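Local structure of sensor protein CpxA (Vibrio parahaemolyticus, 3V67) at residues His16-Arg19 and Ile20-Arg24; Asn47-Gly50 and Lys51-Arg55; Ala80-Asn83 and Phe84-Ile88; Phe60-Tyr63 and Asn64-Leu68. The protein is probably a membrane-bound sensor histidine kinase of a two-component system, represented here by its periplasmic, signal-sensing domain of PAS fold. All blocks are in the same frame, centred on the assembly; numbering follows the deposited sequence.

Interaction 1 of 4, residues His16-Arg19 and Ile20-Arg24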
loop_
_atom_site.group_PDB
_atom_site.type_symbol
_atom_site.label_atom_id
_atom_site.label_comp_id
_atom_site.label_asym_id
_atom_site.label_seq_id
_atom_site.Cartn_x
_atom_site.Cartn_y
_atom_site.Cartn_z
ATOM N N HIS A 16 -3.382 6.530 -6.308
ATOM C CA HIS A 16 -2.856 5.879 -7.498
ATOM C C HIS A 16 -3.973 5.608 -8.497
ATOM O O HIS A 16 -3.834 5.914 -9.678
ATOM C CB HIS A 16 -2.127 4.582 -7.133
ATOM C CG HIS A 16 -0.849 4.796 -6.379
ATOM N ND1 HIS A 16 0.157 3.854 -6.337
ATOM C CD2 HIS A 16 -0.413 5.842 -5.637
ATOM C CE1 HIS A 16 1.156 4.310 -5.605
ATOM N NE2 HIS A 16 0.837 5.515 -5.168
ATOM N N TYR A 17 -5.081 5.043 -8.022
ATOM C CA TYR A 17 -6.204 4.734 -8.900
ATOM C C TYR A 17 -6.801 5.992 -9.531
ATOM O O TYR A 17 -7.089 6.021 -10.729
ATOM C CB TYR A 17 -7.285 3.945 -8.159
ATOM C CG TYR A 17 -8.545 3.758 -8.976
ATOM C CD1 TYR A 17 -8.612 2.801 -9.982
ATOM C CD2 TYR A 17 -9.664 4.549 -8.753
ATOM C CE1 TYR A 17 -9.762 2.636 -10.736
ATOM C CE2 TYR A 17 -10.816 4.390 -9.499
ATOM C CZ TYR A 17 -10.859 3.434 -10.488
ATOM O OH TYR A 17 -12.006 3.277 -11.230
ATOM N N GLN A 18 -6.986 7.024 -8.713
ATOM C CA GLN A 18 -7.476 8.319 -9.178
ATOM C C GLN A 18 -6.560 8.881 -10.262
ATOM O O GLN A 18 -7.028 9.354 -11.306
ATOM C CB GLN A 18 -7.582 9.293 -8.001
ATOM C CG GLN A 18 -7.349 10.755 -8.357
ATOM C CD GLN A 18 -8.574 11.425 -8.951
ATOM O OE1 GLN A 18 -8.958 11.142 -10.086
ATOM N NE2 GLN A 18 -9.196 12.323 -8.185
ATOM N N ARG A 19 -5.255 8.797 -10.017
ATOM C CA ARG A 19 -4.270 9.225 -11.001
ATOM C C ARG A 19 -4.433 8.461 -12.311
ATOM O O ARG A 19 -4.522 9.067 -13.374
ATOM C CB ARG A 19 -2.853 9.042 -10.464
ATOM C CG ARG A 19 -1.778 9.344 -11.492
ATOM C CD ARG A 19 -1.844 10.796 -11.952
ATOM N NE ARG A 19 -0.863 11.632 -11.266
ATOM C CZ ARG A 19 -1.100 12.303 -10.143
ATOM N NH1 ARG A 19 -2.293 12.245 -9.568
ATOM N NH2 ARG A 19 -0.140 13.035 -9.595
ATOM N N ILE A 20 -4.475 7.135 -12.219
ATOM C CA ILE A 20 -4.653 6.264 -13.379
ATOM C C ILE A 20 -5.878 6.660 -14.199
ATOM O O ILE A 20 -5.826 6.716 -15.430
ATOM C CB ILE A 20 -4.788 4.790 -12.950
ATOM C CG1 ILE A 20 -3.466 4.282 -12.373
ATOM C CG2 ILE A 20 -5.219 3.921 -14.121
ATOM C CD1 ILE A 20 -3.546 2.881 -11.807
ATOM N N ILE A 21 -6.977 6.934 -13.504
ATOM C CA ILE A 21 -8.199 7.398 -14.152
ATOM C C ILE A 21 -7.951 8.711 -14.889
ATOM O O ILE A 21 -8.389 8.896 -16.032
ATOM C CB ILE A 21 -9.333 7.585 -13.125
ATOM C CG1 ILE A 21 -9.767 6.227 -12.574
ATOM C CG2 ILE A 21 -10.518 8.303 -13.749
ATOM C CD1 ILE A 21 -10.174 5.237 -13.651
ATOM N N GLU A 22 -7.232 9.614 -14.229
ATOM C CA GLU A 22 -6.908 10.913 -14.811
ATOM C C GLU A 22 -6.070 10.814 -16.089
ATOM O O GLU A 22 -6.371 11.481 -17.082
ATOM C CB GLU A 22 -6.223 11.808 -13.777
ATOM C CG GLU A 22 -7.154 12.287 -12.671
ATOM C CD GLU A 22 -6.421 12.996 -11.549
ATOM O OE1 GLU A 22 -5.171 13.014 -11.566
ATOM O OE2 GLU A 22 -7.096 13.535 -10.647
ATOM N N THR A 23 -5.028 9.985 -16.076
ATOM C CA THR A 23 -4.193 9.839 -17.267
ATOM C C THR A 23 -4.910 9.039 -18.350
ATOM O O THR A 23 -4.620 9.192 -19.533
ATOM C CB THR A 23 -2.815 9.190 -16.978
ATOM O OG1 THR A 23 -2.865 7.788 -17.262
ATOM C CG2 THR A 23 -2.388 9.414 -15.540
ATOM N N ARG A 24 -5.842 8.182 -17.941
ATOM C CA ARG A 24 -6.672 7.458 -18.896
ATOM C C ARG A 24 -7.518 8.461 -19.668
ATOM O O ARG A 24 -7.485 8.493 -20.900
ATOM C CB ARG A 24 -7.565 6.443 -18.175
ATOM C CG ARG A 24 -8.283 5.437 -19.081
ATOM C CD ARG A 24 -9.614 5.966 -19.605
ATOM N NE ARG A 24 -10.327 6.753 -18.603
ATOM C CZ ARG A 24 -11.189 6.255 -17.720
ATOM N NH1 ARG A 24 -11.459 4.957 -17.703
ATOM N NH2 ARG A 24 -11.780 7.059 -16.849
#
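Four backbone hydrogen bonds tie H16-R19 to I20-R24 within one helix. The amides of I20, I21, E22 and T23 donate in turn to the carbonyl oxygens of H16, Y17, Q18 and R19. I20 N to H16 O is the straightest, 2.9 Å with 169° at the hydrogen. The side chains add one ionic contact. R19 NH1 lies 3.6 Å from E22 OE1, a long salt bridge, with guanidinium and carboxylate planes only 16° apart. R19 reaches it by bending at chi2 and chi3. The other carboxylate oxygen, E22 OE2, lies 3.1 Å from Q18 OE1. Both atoms are acceptors, so this is a contact without a bond. Q18 NE2 stands 3.5 Å from E22 OE2, at an angle too poor for a bond. The helix, 14-30, packs on the antiparallel sheet of the PAS fold. I20 sits against A105, V108 and M119 of that sheet. R24 is bonded there too, through NH1 to the carbonyl of P109. Y17 and I21 make the apolar side of the contact. I21 CG1 lies over one face of the Y17 ring, 3.9 Å from its centroid, in a CH-pi contact. Y17 CG stands anti to the backbone N (chi1 173°), which sends the ring out from the helix, beside I21. I21 CD1 comes to 3.6 Å from Y17 OH. R19 also packs on L133, and T23 on R134, of the second subunit.

Interaction 2 of 4, residues Asn47-Gly50 and Lys51-Arg55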
loop_
_atom_site.group_PDB
_atom_site.type_symbol
_atom_site.label_atom_id
_atom_site.label_comp_id
_atom_site.label_asym_id
_atom_site.label_seq_id
_atom_site.Cartn_x
_atom_site.Cartn_y
_atom_site.Cartn_z
ATOM N N ASN A 47 6.917 7.894 -25.917
ATOM C CA ASN A 47 7.441 8.855 -24.953
ATOM C C ASN A 47 8.436 8.288 -23.938
ATOM O O ASN A 47 9.013 9.038 -23.149
ATOM C CB ASN A 47 6.308 9.608 -24.252
ATOM C CG ASN A 47 6.029 10.959 -24.889
ATOM O OD1 ASN A 47 6.901 11.542 -25.536
ATOM N ND2 ASN A 47 4.815 11.464 -24.707
ATOM N N ARG A 48 8.644 6.974 -23.962
ATOM C CA ARG A 48 9.639 6.349 -23.090
ATOM C C ARG A 48 11.030 6.401 -23.709
ATOM O O ARG A 48 11.213 6.061 -24.878
ATOM C CB ARG A 48 9.263 4.904 -22.776
ATOM C CG ARG A 48 8.102 4.770 -21.819
ATOM C CD ARG A 48 7.888 3.322 -21.444
ATOM N NE ARG A 48 9.012 2.784 -20.687
ATOM C CZ ARG A 48 9.181 2.978 -19.384
ATOM N NH1 ARG A 48 8.302 3.703 -18.711
ATOM N NH2 ARG A 48 10.225 2.453 -18.756
ATOM N N ALA A 49 12.010 6.818 -22.912
ATOM C CA ALA A 49 13.347 7.102 -23.422
ATOM C C ALA A 49 14.239 5.865 -23.471
ATOM O O ALA A 49 15.288 5.872 -24.113
ATOM C CB ALA A 49 13.997 8.194 -22.600
ATOM N N GLY A 50 13.820 4.805 -22.793
ATOM C CA GLY A 50 14.606 3.588 -22.754
ATOM C C GLY A 50 13.989 2.575 -21.821
ATOM O O GLY A 50 12.903 2.796 -21.289
ATOM N N LYS A 51 14.682 1.460 -21.620
ATOM C CA LYS A 51 14.162 0.397 -20.771
ATOM C C LYS A 51 14.335 0.735 -19.292
ATOM O O LYS A 51 13.500 0.378 -18.465
ATOM C CB LYS A 51 14.819 -0.947 -21.112
ATOM C CG LYS A 51 16.293 -1.029 -20.782
ATOM C CD LYS A 51 16.937 -2.270 -21.369
ATOM C CE LYS A 51 18.332 -2.458 -20.794
ATOM N NZ LYS A 51 19.312 -2.928 -21.811
ATOM N N HIS A 52 15.410 1.445 -18.964
ATOM C CA HIS A 52 15.668 1.836 -17.583
ATOM C C HIS A 52 14.879 3.085 -17.191
ATOM O O HIS A 52 15.038 3.612 -16.089
ATOM C CB HIS A 52 17.167 2.048 -17.359
ATOM C CG HIS A 52 17.973 0.790 -17.445
ATOM N ND1 HIS A 52 17.493 -0.431 -17.028
ATOM C CD2 HIS A 52 19.228 0.562 -17.903
ATOM C CE1 HIS A 52 18.414 -1.357 -17.221
ATOM N NE2 HIS A 52 19.479 -0.778 -17.752
ATOM N N ASP A 53 14.028 3.548 -18.102
ATOM C CA ASP A 53 13.168 4.704 -17.860
ATOM C C ASP A 53 12.312 4.482 -16.615
ATOM O O ASP A 53 11.493 3.565 -16.578
ATOM C CB ASP A 53 12.277 4.948 -19.080
ATOM C CG ASP A 53 11.663 6.331 -19.096
ATOM O OD1 ASP A 53 11.561 6.909 -20.196
ATOM O OD2 ASP A 53 11.274 6.839 -18.024
ATOM N N PRO A 54 12.504 5.328 -15.588
ATOM C CA PRO A 54 11.829 5.192 -14.291
ATOM C C PRO A 54 10.337 5.507 -14.358
ATOM O O PRO A 54 9.589 5.101 -13.467
ATOM C CB PRO A 54 12.541 6.232 -13.425
ATOM C CG PRO A 54 13.000 7.262 -14.392
ATOM C CD PRO A 54 13.400 6.498 -15.618
ATOM N N ARG A 55 9.918 6.221 -15.397
ATOM C CA ARG A 55 8.520 6.611 -15.550
ATOM C C ARG A 55 7.595 5.402 -15.640
ATOM O O ARG A 55 7.987 4.360 -16.170
ATOM C CB ARG A 55 8.355 7.494 -16.788
ATOM C CG ARG A 55 8.911 8.891 -16.615
ATOM C CD ARG A 55 9.042 9.600 -17.944
ATOM N NE ARG A 55 10.214 9.170 -18.695
ATOM C CZ ARG A 55 10.596 9.704 -19.849
ATOM N NH1 ARG A 55 9.896 10.690 -20.390
ATOM N NH2 ARG A 55 11.679 9.250 -20.466
HETATM O O HOH W 1 9.689 11.319 -23.756
#
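R48 reaches across an irregular loop with its guanidinium to grip two backbone carbonyls, those of D53 and R55. NH1 of R48 donates to R55 O at 2.6 Å. R55 O lies in the guanidinium plane, but the donor stands 47° out of the carbonyl plane. NH2 of R48 donates to D53 O at 2.8 Å, a more bent bond. The R48 chain runs extended to CD and turns at chi3 (65°), which swings the group over to these oxygens. D53 CB lies over one face of the same guanidinium.

D53 is the second hub. Its CG is anti to the backbone N (chi1 -163°), which brings the carboxylate up against A49 and R55. A49 N donates to the anti lone pair of D53 OD1 at 2.8 Å, nearly straight. D53 OD2 takes two donors from R55. The backbone N at 3.0 Å closes an Asx turn. R55 NE donates to the syn lone pair of OD2 at 2.6 Å and completes a salt bridge.

The loop joins helix 37-46 to strand 57-61 of the PAS fold. R48 O is also bonded to NH2 of R73. Across the dimer, N47 packs on F136 and P54 on L132 of the second subunit. A water bonded to N47 O makes a weak link to R55 NH1.

The D53 carboxylate is shared between R55 and the amide of A49, with R48 close by. Its negative charge is therefore probably stabilised, and it joins the A49 amide to the R55 side chain across the loop.

Interaction 3 of 4, residues Ala80-Asn83 and Phe84-Ile88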
loop_
_atom_site.group_PDB
_atom_site.type_symbol
_atom_site.label_atom_id
_atom_site.label_comp_id
_atom_site.label_asym_id
_atom_site.label_seq_id
_atom_site.Cartn_x
_atom_site.Cartn_y
_atom_site.Cartn_z
ATOM N N ALA A 80 5.583 -9.847 -17.315
ATOM C CA ALA A 80 4.779 -9.477 -16.159
ATOM C C ALA A 80 3.389 -9.017 -16.586
ATOM O O ALA A 80 2.388 -9.430 -16.000
ATOM C CB ALA A 80 5.478 -8.387 -15.354
ATOM N N MET A 81 3.330 -8.173 -17.614
ATOM C CA MET A 81 2.046 -7.680 -18.111
ATOM C C MET A 81 1.160 -8.801 -18.635
ATOM O O MET A 81 -0.022 -8.866 -18.297
ATOM C CB MET A 81 2.232 -6.612 -19.190
ATOM C CG MET A 81 0.923 -6.169 -19.840
ATOM S SD MET A 81 -0.364 -5.688 -18.662
ATOM C CE MET A 81 0.473 -4.424 -17.724
ATOM N N GLN A 82 1.727 -9.678 -19.459
ATOM C CA GLN A 82 0.966 -10.804 -19.994
ATOM C C GLN A 82 0.388 -11.655 -18.871
ATOM O O GLN A 82 -0.815 -11.973 -18.859
ATOM C CB GLN A 82 1.840 -11.663 -20.908
ATOM C CG GLN A 82 1.220 -13.002 -21.293
ATOM C CD GLN A 82 0.088 -12.875 -22.302
ATOM O OE1 GLN A 82 -0.367 -11.776 -22.620
ATOM N NE2 GLN A 82 -0.367 -14.011 -22.819
ATOM N N ASN A 83 1.251 -12.011 -17.923
ATOM C CA ASN A 83 0.815 -12.767 -16.760
ATOM C C ASN A 83 -0.331 -12.070 -16.033
ATOM O O ASN A 83 -1.320 -12.709 -15.676
ATOM C CB ASN A 83 1.977 -13.010 -15.799
ATOM C CG ASN A 83 1.573 -13.851 -14.604
ATOM O OD1 ASN A 83 1.107 -13.330 -13.593
ATOM N ND2 ASN A 83 1.741 -15.164 -14.720
ATOM N N PHE A 84 -0.197 -10.760 -15.833
ATOM C CA PHE A 84 -1.231 -9.978 -15.159
ATOM C C PHE A 84 -2.560 -10.072 -15.890
ATOM O O PHE A 84 -3.599 -10.321 -15.275
ATOM C CB PHE A 84 -0.813 -8.510 -15.027
ATOM C CG PHE A 84 -1.774 -7.678 -14.222
ATOM C CD1 PHE A 84 -1.644 -7.586 -12.847
ATOM C CD2 PHE A 84 -2.808 -6.990 -14.841
ATOM C CE1 PHE A 84 -2.526 -6.824 -12.102
ATOM C CE2 PHE A 84 -3.691 -6.229 -14.101
ATOM C CZ PHE A 84 -3.549 -6.146 -12.729
ATOM N N VAL A 85 -2.519 -9.869 -17.203
ATOM C CA VAL A 85 -3.720 -9.902 -18.027
ATOM C C VAL A 85 -4.421 -11.253 -17.932
ATOM O O VAL A 85 -5.643 -11.315 -17.771
ATOM C CB VAL A 85 -3.407 -9.581 -19.501
ATOM C CG1 VAL A 85 -4.618 -9.855 -20.382
ATOM C CG2 VAL A 85 -2.950 -8.138 -19.643
ATOM N N THR A 86 -3.653 -12.336 -18.018
ATOM C CA THR A 86 -4.259 -13.662 -17.919
ATOM C C THR A 86 -4.613 -14.051 -16.479
ATOM O O THR A 86 -5.283 -15.058 -16.251
ATOM C CB THR A 86 -3.373 -14.754 -18.558
ATOM O OG1 THR A 86 -2.045 -14.672 -18.024
ATOM C CG2 THR A 86 -3.321 -14.580 -20.069
ATOM N N SER A 87 -4.170 -13.247 -15.513
ATOM C CA SER A 87 -4.433 -13.523 -14.101
ATOM C C SER A 87 -5.665 -12.798 -13.560
ATOM O O SER A 87 -6.075 -13.036 -12.424
ATOM C CB SER A 87 -3.222 -13.149 -13.242
ATOM O OG SER A 87 -2.049 -13.806 -13.686
ATOM N N ILE A 88 -6.243 -11.908 -14.363
ATOM C CA ILE A 88 -7.381 -11.108 -13.917
ATOM C C ILE A 88 -8.576 -11.987 -13.573
ATOM O O ILE A 88 -8.958 -12.859 -14.351
ATOM C CB ILE A 88 -7.824 -10.088 -14.980
ATOM C CG1 ILE A 88 -6.670 -9.163 -15.362
ATOM C CG2 ILE A 88 -9.005 -9.271 -14.474
ATOM C CD1 ILE A 88 -6.988 -8.266 -16.540
#
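M81 and V85 meet obliquely, one turn apart on the same face of helix 75-87. M81 SD touches V85 CG2 at 3.7 Å. M81 CG is anti to the backbone N (chi1 174°), and bends at chi2 and chi3 turn the thioether toward V85. Next round the helix, Q82 and T86 also cross at a slant. Their touch is looser, with Q82 NE2 4.1 Å from T86 CG2. The helix packs on the antiparallel sheet of the PAS fold. M81 and V85 both press on Y120. F84 sends its ring away from A80-N83, to I104, R97 and Y99. On the polar side, S87 aims its CB at the preceding turn. Its hydroxyl is modelled as a donor to N83 O, but the 2.4 Å between S87 OG and N83 O is too short to be trusted in detail. The N83 side chain also flanks that hydroxyl, with OD1 3.2 Å from S87 OG. N83 OD1 is bonded to the hydroxyl of Y99 on strand 95-99. T86 OG1 sits 3.1 Å from Q82 O and equally far from N83 O. The backbone amide of T86 donates to Q82 O at 3.0 Å.

Interaction 4 of 4, residues Phe60-Tyr63 and Asn64-Leu68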
loop_
_atom_site.group_PDB
_atom_site.type_symbol
_atom_site.label_atom_id
_atom_site.label_comp_id
_atom_site.label_asym_id
_atom_site.label_seq_id
_atom_site.Cartn_x
_atom_site.Cartn_y
_atom_site.Cartn_z
ATOM N N PHE A 60 -1.573 -1.840 -22.757
ATOM C CA PHE A 60 -2.937 -1.981 -23.235
ATOM C C PHE A 60 -3.266 -3.437 -23.513
ATOM O O PHE A 60 -2.378 -4.241 -23.776
ATOM C CB PHE A 60 -3.152 -1.153 -24.504
ATOM C CG PHE A 60 -3.029 0.327 -24.285
ATOM C CD1 PHE A 60 -4.077 1.044 -23.735
ATOM C CD2 PHE A 60 -1.866 1.002 -24.627
ATOM C CE1 PHE A 60 -3.969 2.406 -23.525
ATOM C CE2 PHE A 60 -1.754 2.361 -24.426
ATOM C CZ PHE A 60 -2.809 3.066 -23.874
ATOM N N SER A 61 -4.550 -3.770 -23.449
ATOM C CA SER A 61 -5.021 -5.077 -23.874
ATOM C C SER A 61 -6.437 -4.937 -24.402
ATOM O O SER A 61 -7.051 -3.880 -24.259
ATOM C CB SER A 61 -4.995 -6.075 -22.717
ATOM O OG SER A 61 -6.171 -5.975 -21.926
ATOM N N ASP A 62 -6.949 -5.989 -25.029
ATOM C CA ASP A 62 -8.344 -5.988 -25.447
ATOM C C ASP A 62 -9.189 -6.716 -24.408
ATOM O O ASP A 62 -8.720 -6.990 -23.304
ATOM C CB ASP A 62 -8.522 -6.597 -26.848
ATOM C CG ASP A 62 -7.909 -7.981 -26.981
ATOM O OD1 ASP A 62 -7.919 -8.751 -25.998
ATOM O OD2 ASP A 62 -7.416 -8.302 -28.084
ATOM N N TYR A 63 -10.431 -7.028 -24.765
ATOM C CA TYR A 63 -11.303 -7.793 -23.886
ATOM C C TYR A 63 -11.284 -9.273 -24.242
ATOM O O TYR A 63 -12.243 -9.993 -23.970
ATOM C CB TYR A 63 -12.733 -7.264 -23.955
ATOM C CG TYR A 63 -12.943 -5.938 -23.263
ATOM C CD1 TYR A 63 -13.326 -5.882 -21.933
ATOM C CD2 TYR A 63 -12.760 -4.742 -23.944
ATOM C CE1 TYR A 63 -13.522 -4.669 -21.296
ATOM C CE2 TYR A 63 -12.957 -3.525 -23.319
ATOM C CZ TYR A 63 -13.336 -3.494 -21.997
ATOM O OH TYR A 63 -13.530 -2.284 -21.378
ATOM N N ASN A 64 -10.190 -9.718 -24.853
ATOM C CA ASN A 64 -10.038 -11.119 -25.232
ATOM C C ASN A 64 -8.734 -11.726 -24.722
ATOM O O ASN A 64 -8.343 -12.817 -25.139
ATOM C CB ASN A 64 -10.134 -11.286 -26.751
ATOM C CG ASN A 64 -11.546 -11.107 -27.270
ATOM O OD1 ASN A 64 -12.508 -11.559 -26.650
ATOM N ND2 ASN A 64 -11.677 -10.436 -28.408
ATOM N N GLY A 65 -8.055 -11.005 -23.833
ATOM C CA GLY A 65 -6.863 -11.519 -23.183
ATOM C C GLY A 65 -5.553 -11.282 -23.910
ATOM O O GLY A 65 -4.546 -11.917 -23.597
ATOM N N ASN A 66 -5.548 -10.366 -24.873
ATOM C CA ASN A 66 -4.337 -10.115 -25.649
ATOM C C ASN A 66 -3.699 -8.762 -25.332
ATOM O O ASN A 66 -4.359 -7.730 -25.404
ATOM C CB ASN A 66 -4.633 -10.235 -27.148
ATOM C CG ASN A 66 -5.554 -11.401 -27.469
ATOM O OD1 ASN A 66 -5.153 -12.565 -27.408
ATOM N ND2 ASN A 66 -6.798 -11.090 -27.815
ATOM N N VAL A 67 -2.416 -8.776 -24.975
ATOM C CA VAL A 67 -1.671 -7.546 -24.722
ATOM C C VAL A 67 -1.343 -6.847 -26.041
ATOM O O VAL A 67 -0.868 -7.481 -26.982
ATOM C CB VAL A 67 -0.355 -7.825 -23.949
ATOM C CG1 VAL A 67 0.437 -6.540 -23.746
ATOM C CG2 VAL A 67 -0.649 -8.482 -22.611
ATOM N N LEU A 68 -1.602 -5.544 -26.109
ATOM C CA LEU A 68 -1.350 -4.777 -27.322
ATOM C C LEU A 68 -0.204 -3.802 -27.117
ATOM O O LEU A 68 -0.321 -2.851 -26.351
ATOM C CB LEU A 68 -2.593 -3.998 -27.732
ATOM C CG LEU A 68 -3.886 -4.796 -27.828
ATOM C CD1 LEU A 68 -5.034 -3.898 -28.264
ATOM C CD2 LEU A 68 -3.720 -5.967 -28.781
HETATM O O HOH W 2 1.126 -1.700 -24.276
HETATM O O HOH W 3 -8.274 -9.126 -21.617
#
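This is a tight beta hairpin, F60-Y63 turning back into N64-L68, at the edge of the antiparallel PAS-fold sheet. It joins strand 57-61 to the short, weakly bonded strand 67-68, outermost in this chain. S61 and V67 form a non-hydrogen-bonded antiparallel pair. L68 N donates to F60 O at 2.8 Å, nearly straight at the hydrogen, although it stands well above the carbonyl plane. Nearer the turn, D62 N donates to N66 O at 3.1 Å. F60 and L68 touch through their CB atoms on one face of the sheet. On the other face V67 faces helix 75-87, and S61 OG is bonded to the hydroxyl of Y120.

The turn is organised round the D62 carboxylate. Its CG stands between the backbone N and the carbonyl carbon (chi1 53°), which holds the carboxylate over the loop. D62 OD1 accepts from two amides, N64 N at 2.7 Å and N66 N at 3.1 Å. They come from opposite faces of the carboxylate plane. G65 passes between them with positive phi, a conformation that suits glycine. A water accepts weakly from G65 N and donates to D62 O. The N66 side chain finishes the arrangement, its amide plane 89° from the carboxylate. N66 ND2 donates to D62 OD2 at 2.9 Å, with 172° at the hydrogen, on the syn lone pair of that oxygen.

In the fold
Along the chain the order is interaction 1, 2, 4, 3. All four belong to one periplasmic PAS-fold domain. Interactions 1 and 3 lie on helices 14-30 and 75-87, on opposite sides of the chain's centre, with centres about 20 Å apart. Interaction 2 lies in the loop between helix 37-46 and strand 57-61. Its centre is about 19 Å from that of interaction 1, and both touch the second subunit. Interactions 3 and 4 are neighbours, with centres about 10 Å apart. They meet where V67 of the hairpin packs on M81, Q82 and V85. Helix 75-87 is thereby joined to the edge strand 67-68, which directly precedes it.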